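Local coordinates for L544 (Acanthamoeba polyphaga mimivirus, PDB 4AMQ), which probably acts as a nucleotidyl transferase, holding manganese in its nucleotidyltransferase domain and carrying a helical domain beside it, at residues Y367-I370 with D375-L378; F249-Y254 with K362-Y367. All blocks are in the same frame, centred on the assembly; numbering follows the deposited sequence.

Interaction 1 of 2, residues Y367-I370 with D375-L378; sequences YINI and DRKL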
loop_
_atom_site.group_PDB
_atom_site.type_symbol
_atom_site.label_atom_id
_atom_site.label_comp_id
_atom_site.label_asym_id
_atom_site.label_seq_id
_atom_site.Cartn_x
_atom_site.Cartn_y
_atom_site.Cartn_z
ATOM N N TYR A 367 20.294 1.743 18.763
ATOM C CA TYR A 367 19.898 0.341 18.816
ATOM C C TYR A 367 20.784 -0.567 17.962
ATOM O O TYR A 367 20.952 -1.748 18.270
ATOM C CB TYR A 367 18.415 0.177 18.468
ATOM C CG TYR A 367 17.504 0.738 19.537
ATOM C CD1 TYR A 367 17.190 -0.007 20.666
ATOM C CD2 TYR A 367 16.972 2.016 19.428
ATOM C CE1 TYR A 367 16.365 0.501 21.652
ATOM C CE2 TYR A 367 16.149 2.534 20.409
ATOM C CZ TYR A 367 15.848 1.773 21.517
ATOM O OH TYR A 367 15.030 2.283 22.497
ATOM N N ILE A 368 21.360 -0.015 16.898
ATOM C CA ILE A 368 22.283 -0.785 16.074
ATOM C C ILE A 368 23.568 -1.070 16.855
ATOM O O ILE A 368 24.228 -2.085 16.633
ATOM C CB ILE A 368 22.609 -0.069 14.746
ATOM C CG1 ILE A 368 23.301 -1.028 13.775
ATOM C CG2 ILE A 368 23.465 1.165 14.989
ATOM C CD1 ILE A 368 22.494 -2.269 13.469
ATOM N N ASN A 369 23.908 -0.173 17.777
ATOM C CA ASN A 369 25.083 -0.349 18.624
ATOM C C ASN A 369 24.838 -1.353 19.740
ATOM O O ASN A 369 25.765 -1.750 20.443
ATOM C CB ASN A 369 25.536 0.987 19.216
ATOM C CG ASN A 369 26.256 1.855 18.207
ATOM O OD1 ASN A 369 26.666 1.383 17.146
ATOM N ND2 ASN A 369 26.426 3.130 18.538
ATOM N N ILE A 370 23.581 -1.750 19.905
ATOM C CA ILE A 370 23.233 -2.781 20.871
ATOM C C ILE A 370 23.501 -4.157 20.269
ATOM O O ILE A 370 23.710 -5.136 20.985
ATOM C CB ILE A 370 21.764 -2.658 21.320
ATOM C CG1 ILE A 370 21.561 -1.348 22.086
ATOM C CG2 ILE A 370 21.363 -3.836 22.187
ATOM C CD1 ILE A 370 20.194 -1.208 22.712
ATOM N N ASP A 375 27.392 -9.267 13.827
ATOM C CA ASP A 375 26.031 -9.596 13.427
ATOM C C ASP A 375 25.340 -8.412 12.761
ATOM O O ASP A 375 24.412 -8.587 11.975
ATOM C CB ASP A 375 25.209 -10.032 14.644
ATOM C CG ASP A 375 25.819 -11.210 15.375
ATOM O OD1 ASP A 375 26.608 -11.950 14.753
ATOM O OD2 ASP A 375 25.494 -11.405 16.566
ATOM N N ARG A 376 25.789 -7.204 13.088
ATOM C CA ARG A 376 25.115 -6.000 12.617
ATOM C C ARG A 376 25.302 -5.797 11.115
ATOM O O ARG A 376 24.627 -4.970 10.500
ATOM C CB ARG A 376 25.559 -4.775 13.430
ATOM C CG ARG A 376 26.373 -3.734 12.685
ATOM C CD ARG A 376 26.718 -2.605 13.629
ATOM N NE ARG A 376 27.209 -3.138 14.895
ATOM C CZ ARG A 376 27.355 -2.419 16.003
ATOM N NH1 ARG A 376 27.048 -1.133 16.006
ATOM N NH2 ARG A 376 27.808 -2.979 17.112
ATOM N N LYS A 377 26.205 -6.584 10.533
ATOM C CA LYS A 377 26.456 -6.556 9.094
ATOM C C LYS A 377 25.246 -7.017 8.280
ATOM O O LYS A 377 24.813 -6.333 7.351
ATOM C CB LYS A 377 27.670 -7.430 8.759
ATOM C CG LYS A 377 27.940 -7.612 7.266
ATOM C CD LYS A 377 28.985 -8.698 7.039
ATOM C CE LYS A 377 29.293 -8.892 5.564
ATOM N NZ LYS A 377 30.156 -10.084 5.327
ATOM N N LEU A 378 24.709 -8.182 8.628
ATOM C CA LEU A 378 23.618 -8.774 7.860
ATOM C C LEU A 378 22.309 -8.875 8.641
ATOM O O LEU A 378 21.619 -9.904 8.585
ATOM C CB LEU A 378 24.017 -10.161 7.359
ATOM C CG LEU A 378 25.124 -10.219 6.307
ATOM C CD1 LEU A 378 25.623 -11.647 6.147
ATOM C CD2 LEU A 378 24.649 -9.661 4.973
#

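Interaction 2 of 2, residues F249-Y254 with K362-Y367; sequences FPLRFY and KYFTRY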
loop_
_atom_site.group_PDB
_atom_site.type_symbol
_atom_site.label_atom_id
_atom_site.label_comp_id
_atom_site.label_asym_id
_atom_site.label_seq_id
_atom_site.Cartn_x
_atom_site.Cartn_y
_atom_site.Cartn_z
ATOM N N PHE A 249 12.702 -0.614 11.384
ATOM C CA PHE A 249 11.815 -1.761 11.204
ATOM C C PHE A 249 12.565 -3.099 11.230
ATOM O O PHE A 249 12.104 -4.054 11.855
ATOM C CB PHE A 249 10.997 -1.625 9.912
ATOM C CG PHE A 249 9.920 -0.573 9.978
ATOM C CD1 PHE A 249 10.244 0.765 10.133
ATOM C CD2 PHE A 249 8.581 -0.927 9.890
ATOM C CE1 PHE A 249 9.248 1.733 10.196
ATOM C CE2 PHE A 249 7.586 0.035 9.953
ATOM C CZ PHE A 249 7.920 1.366 10.104
ATOM N N PRO A 250 13.715 -3.182 10.542
ATOM C CA PRO A 250 14.527 -4.397 10.702
ATOM C C PRO A 250 14.979 -4.573 12.152
ATOM O O PRO A 250 15.004 -5.696 12.657
ATOM C CB PRO A 250 15.735 -4.134 9.799
ATOM C CG PRO A 250 15.228 -3.183 8.765
ATOM C CD PRO A 250 14.238 -2.303 9.481
ATOM N N LEU A 251 15.319 -3.473 12.817
ATOM C CA LEU A 251 15.743 -3.536 14.212
ATOM C C LEU A 251 14.623 -4.051 15.109
ATOM O O LEU A 251 14.862 -4.846 16.014
ATOM C CB LEU A 251 16.224 -2.168 14.703
ATOM C CG LEU A 251 17.424 -1.551 13.984
ATOM C CD1 LEU A 251 17.856 -0.270 14.683
ATOM C CD2 LEU A 251 18.579 -2.539 13.913
ATOM N N ARG A 252 13.399 -3.596 14.856
ATOM C CA ARG A 252 12.258 -4.037 15.650
ATOM C C ARG A 252 12.049 -5.540 15.492
ATOM O O ARG A 252 11.706 -6.232 16.449
ATOM C CB ARG A 252 10.986 -3.268 15.273
ATOM C CG ARG A 252 9.757 -3.688 16.078
ATOM C CD ARG A 252 8.570 -2.767 15.833
ATOM N NE ARG A 252 8.170 -2.740 14.429
ATOM C CZ ARG A 252 7.161 -2.017 13.951
ATOM N NH1 ARG A 252 6.440 -1.253 14.764
ATOM N NH2 ARG A 252 6.874 -2.058 12.658
ATOM N N PHE A 253 12.263 -6.046 14.283
ATOM C CA PHE A 253 12.173 -7.477 14.049
ATOM C C PHE A 253 13.277 -8.206 14.813
ATOM O O PHE A 253 13.032 -9.231 15.446
ATOM C CB PHE A 253 12.256 -7.801 12.557
ATOM C CG PHE A 253 12.150 -9.271 12.251
ATOM C CD1 PHE A 253 10.911 -9.872 12.100
ATOM C CD2 PHE A 253 13.291 -10.052 12.126
ATOM C CE1 PHE A 253 10.808 -11.228 11.824
ATOM C CE2 PHE A 253 13.196 -11.404 11.849
ATOM C CZ PHE A 253 11.952 -11.994 11.696
ATOM N N TYR A 254 14.490 -7.663 14.759
ATOM C CA TYR A 254 15.627 -8.275 15.439
ATOM C C TYR A 254 15.370 -8.405 16.938
ATOM O O TYR A 254 15.674 -9.433 17.540
ATOM C CB TYR A 254 16.906 -7.468 15.195
ATOM C CG TYR A 254 18.150 -8.087 15.801
ATOM C CD1 TYR A 254 18.518 -7.812 17.112
ATOM C CD2 TYR A 254 18.955 -8.945 15.061
ATOM C CE1 TYR A 254 19.653 -8.375 17.672
ATOM C CE2 TYR A 254 20.092 -9.514 15.610
ATOM C CZ TYR A 254 20.436 -9.225 16.915
ATOM O OH TYR A 254 21.566 -9.790 17.463
ATOM N N LYS A 362 19.421 8.916 15.247
ATOM C CA LYS A 362 19.998 8.661 16.562
ATOM C C LYS A 362 19.416 7.416 17.215
ATOM O O LYS A 362 20.127 6.674 17.896
ATOM C CB LYS A 362 19.798 9.870 17.472
ATOM C CG LYS A 362 18.424 10.494 17.347
ATOM C CD LYS A 362 18.208 11.595 18.374
ATOM C CE LYS A 362 18.125 11.030 19.776
ATOM N NZ LYS A 362 17.594 12.022 20.751
ATOM N N TYR A 363 18.120 7.188 17.017
ATOM C CA TYR A 363 17.495 5.988 17.553
ATOM C C TYR A 363 17.996 4.756 16.818
ATOM O O TYR A 363 18.081 3.671 17.390
ATOM C CB TYR A 363 15.976 6.085 17.481
ATOM C CG TYR A 363 15.442 7.242 18.281
ATOM C CD1 TYR A 363 15.218 7.119 19.644
ATOM C CD2 TYR A 363 15.183 8.467 17.680
ATOM C CE1 TYR A 363 14.743 8.177 20.386
ATOM C CE2 TYR A 363 14.709 9.532 18.415
ATOM C CZ TYR A 363 14.490 9.382 19.768
ATOM O OH TYR A 363 14.015 10.435 20.514
ATOM N N PHE A 364 18.328 4.928 15.544
ATOM C CA PHE A 364 18.934 3.850 14.789
ATOM C C PHE A 364 20.314 3.531 15.352
ATOM O O PHE A 364 20.572 2.406 15.782
ATOM C CB PHE A 364 19.047 4.208 13.310
ATOM C CG PHE A 364 19.772 3.173 12.502
ATOM C CD1 PHE A 364 19.161 1.971 12.187
ATOM C CD2 PHE A 364 21.071 3.393 12.075
ATOM C CE1 PHE A 364 19.828 1.010 11.452
ATOM C CE2 PHE A 364 21.743 2.435 11.339
ATOM C CZ PHE A 364 21.120 1.243 11.028
ATOM N N THR A 365 21.195 4.529 15.350
ATOM C CA THR A 365 22.563 4.349 15.827
ATOM C C THR A 365 22.595 3.767 17.237
ATOM O O THR A 365 23.450 2.942 17.556
ATOM C CB THR A 365 23.360 5.671 15.792
ATOM O OG1 THR A 365 22.707 6.652 16.607
ATOM C CG2 THR A 365 23.469 6.193 14.363
ATOM N N ARG A 366 21.655 4.194 18.073
ATOM C CA ARG A 366 21.560 3.703 19.443
ATOM C C ARG A 366 21.293 2.203 19.511
ATOM O O ARG A 366 21.974 1.474 20.232
ATOM C CB ARG A 366 20.460 4.445 20.196
ATOM C CG ARG A 366 20.094 3.811 21.523
ATOM C CD ARG A 366 18.937 4.543 22.165
ATOM N NE ARG A 366 19.215 5.970 22.298
ATOM C CZ ARG A 366 18.320 6.872 22.687
ATOM N NH1 ARG A 366 17.082 6.496 22.983
ATOM N NH2 ARG A 366 18.662 8.151 22.779
ATOM N N TYR A 367 20.294 1.743 18.763
ATOM C CA TYR A 367 19.898 0.341 18.816
ATOM C C TYR A 367 20.784 -0.567 17.962
ATOM O O TYR A 367 20.952 -1.748 18.270
ATOM C CB TYR A 367 18.415 0.177 18.468
ATOM C CG TYR A 367 17.504 0.738 19.537
ATOM C CD1 TYR A 367 17.190 -0.007 20.666
ATOM C CD2 TYR A 367 16.972 2.016 19.428
ATOM C CE1 TYR A 367 16.365 0.501 21.652
ATOM C CE2 TYR A 367 16.149 2.534 20.409
ATOM C CZ TYR A 367 15.848 1.773 21.517
ATOM O OH TYR A 367 15.030 2.283 22.497
#

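Interaction 1 of 2, residues Y367-I370 with D375-L378
The side-chain oxygen OD1 of N369 accepts a hydrogen bond from NH1 of R376 at 2.8 Å, but the N-H...O angle of 128° is bent and the bond counts as weak. OD1 comes in at the edge of the guanidinium, near its plane, while the amide as a whole is turned 49° away from that plane. The second oxygen close to NH1 behaves differently. I368 O sits over one face of the guanidinium, displaced toward its rim, 3.0 Å from NH1 of R376 and 3.2 Å from CZ of R376. From above the plane the N-H is badly aimed at it, so it does not count as a hydrogen bond; any attraction is probably electrostatic. I368 O lies near the C-terminal end of helix 334-368, and the partial negative charge expected there would probably favour a cationic group. The chain thus turns back on itself: it leaves the long helix, and the short, weakly bonded helix 373-376 brings R376 back beside I368 and N369. Behind the guanidinium, toward the backbone, the aliphatic part of R376 packs on I368, the two side chains crossing at about a right angle. CG1 of I368 lies 3.8 Å from CD of R376, and CD1 of I368 reaches CB of R376 at 4.0 Å. The arginine pays in conformation: its first torsion, 112°, brings CG almost into eclipse with the carbonyl carbon, and a bend at chi3 then carries the guanidinium over to the asparagine. R376 also touches I371, and I368 rests on L237.

Interaction 2 of 2, residues F249-Y254 with K362-Y367
The apolar contacts across the two helices all run through one methyl group, CD1 of L251. It lies 3.6 Å from CD1 of F364 and 4.0 Å from CE1 of F364, so the CD1-CE1 bond of the phenyl ring receives it, at an oblique approach and with the side chains of L251 and F364 crossing at about a right angle. The same methyl is 3.9 Å from CB of Y367, one turn further along the partner helix; here the stem of the tyrosine is touched and the ring is not. F364 reaches the leucine because its CG stands anti to the backbone N (chi1 175°), which swings the ring across toward helix 248-254. The backbones come closest at L251 and Y367, 7.3 Å between CA atoms, and only 141 Å² is buried in all, consistent with a contact carried by a single leucine.

Polar interactions stay within each helix or lead outward. K362 O accepts from two donors on the same face of its plane, R366 N at 2.9 Å and the hydroxyl OG1 of T365 at 2.9 Å. The hydroxyl comes in at a C=O...O angle of 106°, tilted 35° out of the carbonyl plane, so the threonine folds its polar group back onto its own helix. Beyond the contact, Y367 OH hydrogen-bonds to Q264, and R252 NH1 forms salt bridges with E266 and E270, which ties both segments to helix 259-272. I261 of that helix touches the Y367 side chain, and M247 packs on F364.

Of the 107 residues separating the segments 89 are helical, and the arrangement is helix-on-helix apolar packing within the helical domain of L544.

How the interactions relate
Along the chain the segments come in the order 249-254, 362-367, 367-370 and 375-378, with Y367 common to both contacts. Helix 334-368 is the shared element: interaction 2 uses the side it turns to helix 248-254, and interaction 1 the point where the chain leaves it and folds back. Their centres are 8 Å apart, and they meet directly through I368 CD1 and L251 CD2, 3.9 Å from each other. Both lie in the helical domain, their centres about 28 Å (interaction 1) and 23 Å (interaction 2) from the centre of the chain. A long-range contact and a local turn adjoin, placing helix 248-254, the end of helix 334-368 and segment 375-378 in one corner of the domain.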